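PDB 6FSF: GTPase-activating protein BEM3 from Saccharomyces cerevisiae S288C, which acts as a GTPase-activating protein for CDC42 and, less efficiently, RHO1, and is represented here by its tandem PX and PH domains. Local coordinates for residues Y163-D168 / Q172-N177; V65-H70 / L119-F124; E22-L27 / G47-K52. One frame throughout, in Å; residues are numbered along the deposited sequence.

The three contacts follow one another along the chain without interleaving: contact 3 closes first, then contact 2, then contact 1. Contacts 3 and 2 belong to the PX part. Contact 3 spans two strands of the antiparallel PX sheet, and contact 2 joins two helices of the helical part; strand 49-55 leads directly into helix 57-70, and the two centres lie about 20 Å apart. Contact 1 is a hairpin of the PH domain, with its centre about 37 Å from that of contact 2, across the centre of the chain. Contact 3 lies on the side of the PX domain near the PH hairpin, its nearest atoms about 8 Å from contact 1, while contact 2 lies at the far end.

Contact 1 (Y163-D168 / Q172-N177); sequences YGILRD and QLFDKN
With CG of Phe174 anti to its carbonyl carbon (chi1 -56°), the phenyl ring leans toward the neighbouring strand and reaches Ile165 diagonally, where CG1 has turned beside the backbone N of Ile165 (chi1 -65°). The two side chains meet obliquely, Phe174 CE2 lying 3.8 Å from Ile165 CG1. The near edge of the ring also rests on the backbone: Phe174 CD2 is 3.4 Å from Tyr163 O, which lies close to the ring plane. Tyr163 adds a looser apolar contact through CD1, and its hydroxyl turns off to a hydrogen bond with Asp142.

Beneath these side chains runs the ladder of an antiparallel hairpin. Tyr163 and Phe174 form one hydrogen-bonded pair and Ile165 and Gln172 the other; in the second, the bonds Ile165 N to Gln172 O and Gln172 N to Ile165 O are both 2.7 Å long. Between them sits the non-hydrogen-bonded pair Gly164 and Leu173. Leu173 CD2 reaches to 3.6 Å from Gly164 CA, and a CB on this glycine would come tight against that methyl. Toward the turn, the amide of Gln172 approaches the edge of the Arg167 guanidinium, the two planes 45° apart, with Gln172 NE2 4.0 Å from Arg167 NH2, a loose approach.

Tyr163, Ile165, Gln172 and Phe174 share one face of the PH sheet. Strand 142-148 flanks the hairpin, Gly143 bonding to Gly164, and Lys141 just before it bonds to Leu166, while strand 179-184 lies along 170-174, bonding to Leu173 and placing Leu179 against Gln172 and Phe174.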
# COMPACT_ATOMS: atom_id res chain seq x y z
N TYR A 163 -11.83 -5.44 0.36
CA TYR A 163 -12.09 -4.01 0.24
C TYR A 163 -13.34 -3.69 1.04
O TYR A 163 -14.42 -4.22 0.75
CB TYR A 163 -12.24 -3.60 -1.22
CG TYR A 163 -12.57 -2.13 -1.38
CD1 TYR A 163 -13.70 -1.73 -2.07
CD2 TYR A 163 -11.75 -1.16 -0.84
CE1 TYR A 163 -14.01 -0.39 -2.22
CE2 TYR A 163 -12.04 0.19 -0.98
CZ TYR A 163 -13.17 0.56 -1.67
OH TYR A 163 -13.48 1.90 -1.81
N GLY A 164 -13.19 -2.83 2.04
CA GLY A 164 -14.28 -2.52 2.96
C GLY A 164 -14.95 -1.20 2.61
O GLY A 164 -14.29 -0.21 2.29
N ILE A 165 -16.29 -1.21 2.67
CA ILE A 165 -17.10 -0.01 2.48
C ILE A 165 -18.04 0.11 3.67
O ILE A 165 -18.82 -0.81 3.95
CB ILE A 165 -17.91 -0.05 1.17
CG1 ILE A 165 -16.98 -0.02 -0.04
CG2 ILE A 165 -18.87 1.14 1.11
CD1 ILE A 165 -16.40 1.35 -0.34
N LEU A 166 -17.96 1.23 4.38
CA LEU A 166 -18.89 1.52 5.46
C LEU A 166 -20.10 2.24 4.87
O LEU A 166 -19.98 3.36 4.37
CB LEU A 166 -18.23 2.37 6.55
CG LEU A 166 -19.03 2.52 7.85
CD1 LEU A 166 -19.58 1.17 8.30
CD2 LEU A 166 -18.19 3.15 8.95
N ARG A 167 -21.26 1.58 4.92
CA ARG A 167 -22.50 2.13 4.40
C ARG A 167 -23.46 2.38 5.56
O ARG A 167 -23.88 1.42 6.23
CB ARG A 167 -23.13 1.19 3.38
CG ARG A 167 -24.45 1.69 2.83
CD ARG A 167 -25.08 0.71 1.85
NE ARG A 167 -26.28 1.27 1.23
CZ ARG A 167 -27.04 0.63 0.34
NH1 ARG A 167 -28.11 1.22 -0.17
NH2 ARG A 167 -26.71 -0.61 -0.03
N ASP A 168 -23.80 3.65 5.79
CA ASP A 168 -24.60 4.05 6.93
C ASP A 168 -23.95 3.55 8.22
O ASP A 168 -22.94 4.10 8.66
CB ASP A 168 -26.04 3.55 6.79
CG ASP A 168 -26.72 4.10 5.55
OD1 ASP A 168 -27.20 5.26 5.59
OD2 ASP A 168 -26.77 3.39 4.52
N GLN A 172 -19.48 -3.40 4.51
CA GLN A 172 -19.53 -4.32 3.37
C GLN A 172 -18.11 -4.65 2.94
O GLN A 172 -17.28 -3.75 2.80
CB GLN A 172 -20.32 -3.71 2.21
CG GLN A 172 -21.74 -3.31 2.55
CD GLN A 172 -22.68 -3.38 1.36
OE1 GLN A 172 -22.29 -3.82 0.28
NE2 GLN A 172 -23.92 -2.94 1.55
N LEU A 173 -17.84 -5.94 2.74
CA LEU A 173 -16.54 -6.41 2.29
C LEU A 173 -16.67 -7.08 0.93
O LEU A 173 -17.58 -7.88 0.71
CB LEU A 173 -15.93 -7.38 3.31
CG LEU A 173 -15.80 -6.86 4.74
CD1 LEU A 173 -15.09 -7.87 5.64
CD2 LEU A 173 -15.07 -5.53 4.77
N PHE A 174 -15.74 -6.76 0.03
CA PHE A 174 -15.75 -7.26 -1.33
C PHE A 174 -14.46 -8.01 -1.63
O PHE A 174 -13.38 -7.58 -1.20
CB PHE A 174 -15.93 -6.12 -2.35
CG PHE A 174 -17.16 -5.29 -2.13
CD1 PHE A 174 -18.32 -5.54 -2.84
CD2 PHE A 174 -17.16 -4.26 -1.20
CE1 PHE A 174 -19.45 -4.77 -2.64
CE2 PHE A 174 -18.29 -3.49 -0.99
CZ PHE A 174 -19.44 -3.75 -1.71
N ASP A 175 -14.58 -9.11 -2.36
CA ASP A 175 -13.43 -9.85 -2.89
C ASP A 175 -13.46 -9.70 -4.40
O ASP A 175 -14.27 -10.35 -5.08
CB ASP A 175 -13.48 -11.32 -2.48
CG ASP A 175 -12.56 -12.20 -3.32
OD1 ASP A 175 -12.87 -13.40 -3.48
OD2 ASP A 175 -11.54 -11.69 -3.83
N LYS A 176 -12.58 -8.85 -4.92
CA LYS A 176 -12.50 -8.57 -6.36
C LYS A 176 -13.84 -8.09 -6.90
O LYS A 176 -14.36 -8.59 -7.90
CB LYS A 176 -11.99 -9.80 -7.12
CG LYS A 176 -10.70 -10.36 -6.53
CD LYS A 176 -10.52 -11.84 -6.83
CE LYS A 176 -10.17 -12.07 -8.29
NZ LYS A 176 -8.84 -11.51 -8.64
N ASN A 177 -14.41 -7.10 -6.19
CA ASN A 177 -15.72 -6.53 -6.51
C ASN A 177 -16.81 -7.61 -6.54
O ASN A 177 -17.58 -7.73 -7.50
CB ASN A 177 -15.68 -5.75 -7.84
CG ASN A 177 -16.80 -4.73 -7.94
OD1 ASN A 177 -17.83 -4.83 -7.26
ND2 ASN A 177 -16.61 -3.73 -8.80

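Contact 2 (V65-H70 / L119-F124); sequences VYMKSH and LKIAQF
Tyr66 and Met67 on helix 57-70 meet Lys120 and Ile121 on helix 115-125, a helix-to-helix contact in the helical part of the PX domain. Lys120 lays the aliphatic part of its chain over one face of the Tyr66 ring. Its CG stands 4.1 Å from the ring centroid, a CH-pi contact only 16° off the normal, and Lys120 CB comes to 3.8 Å from Tyr66 CE2. The ammonium lies farther out, where any cation-pi attraction would be weak at most. Alongside this pair, the sulfur of Met67 touches Ile121 at the end of its chain, SD to CD1 3.8 Å, the two side chains crossing at about a right angle. No hydrogen bond links the segments, so the contact rests on the ring face, alkyl groups and sulfur.

Farther out, the buried Met67 also packs on Tyr103 and Ile107 of helix 90-107, and Ile121 touches Phe16, Phe108 and Phe113, which places the Met67-Ile121 pair in the domain interior. Asn116 and Val117 touch Tyr66 one turn earlier on the partner helix. CG of Tyr66 is anti to the backbone N (chi1 176°), which directs the ring at helix 115-125. On the ring face opposite Lys120 lies His70, whose ND1 sits 3.6 Å above the Tyr66 ring plane and donates a 2.8 Å hydrogen bond to the backbone oxygen Tyr66 O.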
# COMPACT_ATOMS: atom_id res chain seq x y z
N VAL A 65 16.82 -3.35 -10.91
CA VAL A 65 17.88 -4.07 -11.62
C VAL A 65 18.56 -3.15 -12.64
O VAL A 65 19.79 -3.15 -12.78
CB VAL A 65 17.33 -5.34 -12.28
CG1 VAL A 65 18.33 -5.92 -13.26
CG2 VAL A 65 16.97 -6.38 -11.22
N TYR A 66 17.76 -2.35 -13.35
CA TYR A 66 18.33 -1.43 -14.33
C TYR A 66 19.27 -0.43 -13.67
O TYR A 66 20.31 -0.08 -14.23
CB TYR A 66 17.22 -0.70 -15.08
CG TYR A 66 17.71 0.35 -16.05
CD1 TYR A 66 18.00 0.02 -17.37
CD2 TYR A 66 17.89 1.67 -15.65
CE1 TYR A 66 18.46 0.98 -18.26
CE2 TYR A 66 18.35 2.63 -16.53
CZ TYR A 66 18.63 2.28 -17.84
OH TYR A 66 19.08 3.24 -18.72
N MET A 67 18.92 0.03 -12.46
CA MET A 67 19.72 1.07 -11.82
C MET A 67 21.03 0.50 -11.28
O MET A 67 22.09 1.12 -11.42
CB MET A 67 18.91 1.75 -10.73
CG MET A 67 17.78 2.61 -11.27
SD MET A 67 16.91 3.55 -10.01
CE MET A 67 16.18 2.23 -9.05
N LYS A 68 20.97 -0.68 -10.66
CA LYS A 68 22.20 -1.29 -10.15
C LYS A 68 23.25 -1.43 -11.24
O LYS A 68 24.45 -1.30 -10.99
CB LYS A 68 21.91 -2.66 -9.54
CG LYS A 68 20.73 -2.74 -8.59
CD LYS A 68 21.02 -2.15 -7.23
CE LYS A 68 19.97 -2.61 -6.23
NZ LYS A 68 19.72 -1.61 -5.16
N SER A 69 22.81 -1.69 -12.48
CA SER A 69 23.71 -2.01 -13.58
C SER A 69 24.22 -0.79 -14.32
O SER A 69 25.30 -0.85 -14.91
CB SER A 69 23.00 -2.95 -14.57
OG SER A 69 21.66 -2.54 -14.78
N HIS A 70 23.47 0.32 -14.31
CA HIS A 70 23.88 1.51 -15.04
C HIS A 70 24.46 2.59 -14.14
O HIS A 70 25.06 3.54 -14.66
CB HIS A 70 22.69 2.07 -15.83
CG HIS A 70 22.24 1.19 -16.95
ND1 HIS A 70 21.64 -0.03 -16.74
CD2 HIS A 70 22.32 1.34 -18.30
CE1 HIS A 70 21.35 -0.59 -17.90
NE2 HIS A 70 21.75 0.22 -18.86
N LEU A 119 15.95 9.31 -17.42
CA LEU A 119 14.79 9.16 -18.29
C LEU A 119 14.01 7.90 -17.95
O LEU A 119 12.77 7.92 -17.93
CB LEU A 119 15.25 9.13 -19.75
CG LEU A 119 14.18 8.75 -20.79
CD1 LEU A 119 13.13 9.84 -20.93
CD2 LEU A 119 14.83 8.44 -22.12
N LYS A 120 14.71 6.79 -17.68
CA LYS A 120 14.03 5.54 -17.35
C LYS A 120 13.18 5.70 -16.09
O LYS A 120 12.05 5.19 -16.03
CB LYS A 120 15.06 4.43 -17.17
CG LYS A 120 14.49 3.02 -17.22
CD LYS A 120 14.20 2.60 -18.65
CE LYS A 120 13.71 1.16 -18.72
NZ LYS A 120 13.51 0.70 -20.12
N ILE A 121 13.71 6.39 -15.08
CA ILE A 121 12.94 6.63 -13.86
C ILE A 121 11.73 7.51 -14.16
O ILE A 121 10.63 7.29 -13.65
CB ILE A 121 13.84 7.26 -12.78
CG1 ILE A 121 15.02 6.34 -12.45
CG2 ILE A 121 13.04 7.56 -11.52
CD1 ILE A 121 15.98 6.92 -11.43
N ALA A 122 11.92 8.54 -15.00
CA ALA A 122 10.82 9.42 -15.36
C ALA A 122 9.73 8.66 -16.12
O ALA A 122 8.54 8.83 -15.84
CB ALA A 122 11.33 10.59 -16.19
N GLN A 123 10.14 7.82 -17.07
CA GLN A 123 9.17 6.98 -17.77
C GLN A 123 8.46 6.03 -16.81
O GLN A 123 7.28 5.71 -17.00
CB GLN A 123 9.87 6.18 -18.87
CG GLN A 123 10.47 7.02 -19.98
CD GLN A 123 11.31 6.19 -20.94
OE1 GLN A 123 11.68 5.06 -20.64
NE2 GLN A 123 11.60 6.76 -22.10
N PHE A 124 9.17 5.58 -15.77
CA PHE A 124 8.57 4.67 -14.80
C PHE A 124 7.35 5.30 -14.13
O PHE A 124 6.27 4.70 -14.12
CB PHE A 124 9.63 4.29 -13.76
CG PHE A 124 9.18 3.24 -12.78
CD1 PHE A 124 9.16 1.91 -13.13
CD2 PHE A 124 8.81 3.60 -11.49
CE1 PHE A 124 8.76 0.94 -12.23
CE2 PHE A 124 8.40 2.64 -10.58
CZ PHE A 124 8.38 1.31 -10.95

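Contact 3 (E22-L27 / G47-K52); sequences EVLSTL and GKEMFK
Lys52 reaches over Leu24 with the outer part of its side chain. CB and CG lead out from strand 49-55, CG lying anti to the carbonyl carbon (chi1 -50°), and the chain first meets the other strand at Lys52 CD, 3.9 Å from Leu24 CD1. Lys52 CE follows at 4.1 Å from Leu24 CD1, the two side chains crossing at about a right angle. A bend at the last torsion (chi4 61°) then turns Lys52 NZ along the strand toward the carboxylate of Glu49, where it forms a 2.7 Å salt bridge with Glu49 OE1, meeting that oxygen on its syn side but 33° out of the carboxylate plane. Glu49 OE2 lies 4.2 Å from Leu24 CD1, so the methyl borders the alkyl chain of Lys52 and the carboxylate of Glu49. With an alanine at Lys52, Glu49 would probably lose its cation and the Leu24 methyl its alkyl cover.

The contact bridges alternate strands of the PX sheet at the surface. Strand 35-43 runs between them, with Ala40 touching both Leu24 and Glu49, and it is bordered by two classic bulges, Leu24-Ser25 opposite Leu38 and Met50-Phe51 opposite Ile41. Helix 90-107 packs against Val23 from this sheet.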
# COMPACT_ATOMS: atom_id res chain seq x y z
N GLU A 22 4.92 9.09 -1.58
CA GLU A 22 4.27 8.40 -0.46
C GLU A 22 3.68 7.10 -0.99
O GLU A 22 2.75 7.12 -1.79
CB GLU A 22 3.19 9.27 0.18
CG GLU A 22 2.57 8.64 1.42
CD GLU A 22 1.47 9.48 2.03
OE1 GLU A 22 1.18 10.57 1.49
OE2 GLU A 22 0.89 9.06 3.05
N VAL A 23 4.24 5.98 -0.54
CA VAL A 23 3.68 4.67 -0.86
C VAL A 23 2.40 4.53 -0.05
O VAL A 23 2.44 4.46 1.18
CB VAL A 23 4.67 3.55 -0.55
CG1 VAL A 23 4.10 2.20 -0.95
CG2 VAL A 23 5.99 3.79 -1.26
N LEU A 24 1.26 4.50 -0.73
CA LEU A 24 -0.03 4.47 -0.05
C LEU A 24 -0.50 3.06 0.28
O LEU A 24 -1.24 2.88 1.26
CB LEU A 24 -1.09 5.17 -0.91
CG LEU A 24 -0.87 6.65 -1.25
CD1 LEU A 24 -1.96 7.16 -2.17
CD2 LEU A 24 -0.79 7.49 0.02
N SER A 25 -0.09 2.06 -0.50
CA SER A 25 -0.60 0.71 -0.33
C SER A 25 0.25 -0.26 -1.13
O SER A 25 0.88 0.11 -2.13
CB SER A 25 -2.06 0.60 -0.77
OG SER A 25 -2.50 -0.75 -0.74
N THR A 26 0.26 -1.52 -0.67
CA THR A 26 0.79 -2.64 -1.43
C THR A 26 -0.27 -3.72 -1.62
O THR A 26 0.06 -4.87 -1.93
CB THR A 26 2.03 -3.23 -0.76
OG1 THR A 26 1.67 -3.82 0.49
CG2 THR A 26 3.07 -2.14 -0.52
N LEU A 27 -1.55 -3.37 -1.45
CA LEU A 27 -2.67 -4.27 -1.66
C LEU A 27 -3.62 -3.75 -2.73
O LEU A 27 -4.77 -4.19 -2.80
CB LEU A 27 -3.43 -4.51 -0.35
CG LEU A 27 -2.61 -5.07 0.81
CD1 LEU A 27 -3.50 -5.21 2.04
CD2 LEU A 27 -2.00 -6.41 0.43
N GLY A 47 2.40 20.98 -1.69
CA GLY A 47 1.88 19.88 -0.91
C GLY A 47 0.69 19.19 -1.53
O GLY A 47 0.03 18.39 -0.85
N LYS A 48 0.38 19.48 -2.79
CA LYS A 48 -0.76 18.88 -3.47
C LYS A 48 -0.35 17.59 -4.15
O LYS A 48 0.76 17.47 -4.68
CB LYS A 48 -1.34 19.85 -4.50
CG LYS A 48 -2.70 19.46 -5.04
CD LYS A 48 -2.94 20.03 -6.43
CE LYS A 48 -2.10 19.30 -7.47
NZ LYS A 48 -2.27 19.87 -8.83
N GLU A 49 -1.25 16.61 -4.11
CA GLU A 49 -1.01 15.32 -4.76
C GLU A 49 -1.22 15.48 -6.26
O GLU A 49 -2.34 15.74 -6.72
CB GLU A 49 -1.95 14.27 -4.19
CG GLU A 49 -1.64 12.85 -4.63
CD GLU A 49 -2.78 11.90 -4.31
OE1 GLU A 49 -3.78 11.92 -5.05
OE2 GLU A 49 -2.67 11.16 -3.31
N MET A 50 -0.15 15.32 -7.04
CA MET A 50 -0.25 15.57 -8.47
C MET A 50 -0.83 14.37 -9.22
O MET A 50 -1.68 14.55 -10.10
CB MET A 50 1.13 15.95 -9.03
CG MET A 50 1.66 17.27 -8.48
SD MET A 50 3.03 17.97 -9.41
CE MET A 50 4.37 16.88 -8.93
N PHE A 51 -0.40 13.16 -8.88
CA PHE A 51 -0.94 11.96 -9.52
C PHE A 51 -0.55 10.74 -8.71
O PHE A 51 0.26 10.81 -7.79
CB PHE A 51 -0.46 11.83 -10.97
CG PHE A 51 1.03 11.73 -11.12
CD1 PHE A 51 1.81 12.88 -11.21
CD2 PHE A 51 1.66 10.50 -11.18
CE1 PHE A 51 3.19 12.79 -11.35
CE2 PHE A 51 3.04 10.41 -11.32
CZ PHE A 51 3.80 11.56 -11.40
N LYS A 52 -1.16 9.61 -9.06
CA LYS A 52 -0.81 8.31 -8.50
C LYS A 52 -0.52 7.34 -9.64
O LYS A 52 -0.96 7.53 -10.78
CB LYS A 52 -1.92 7.73 -7.62
CG LYS A 52 -2.46 8.66 -6.56
CD LYS A 52 -3.48 7.94 -5.69
CE LYS A 52 -4.37 8.91 -4.95
NZ LYS A 52 -5.15 9.75 -5.90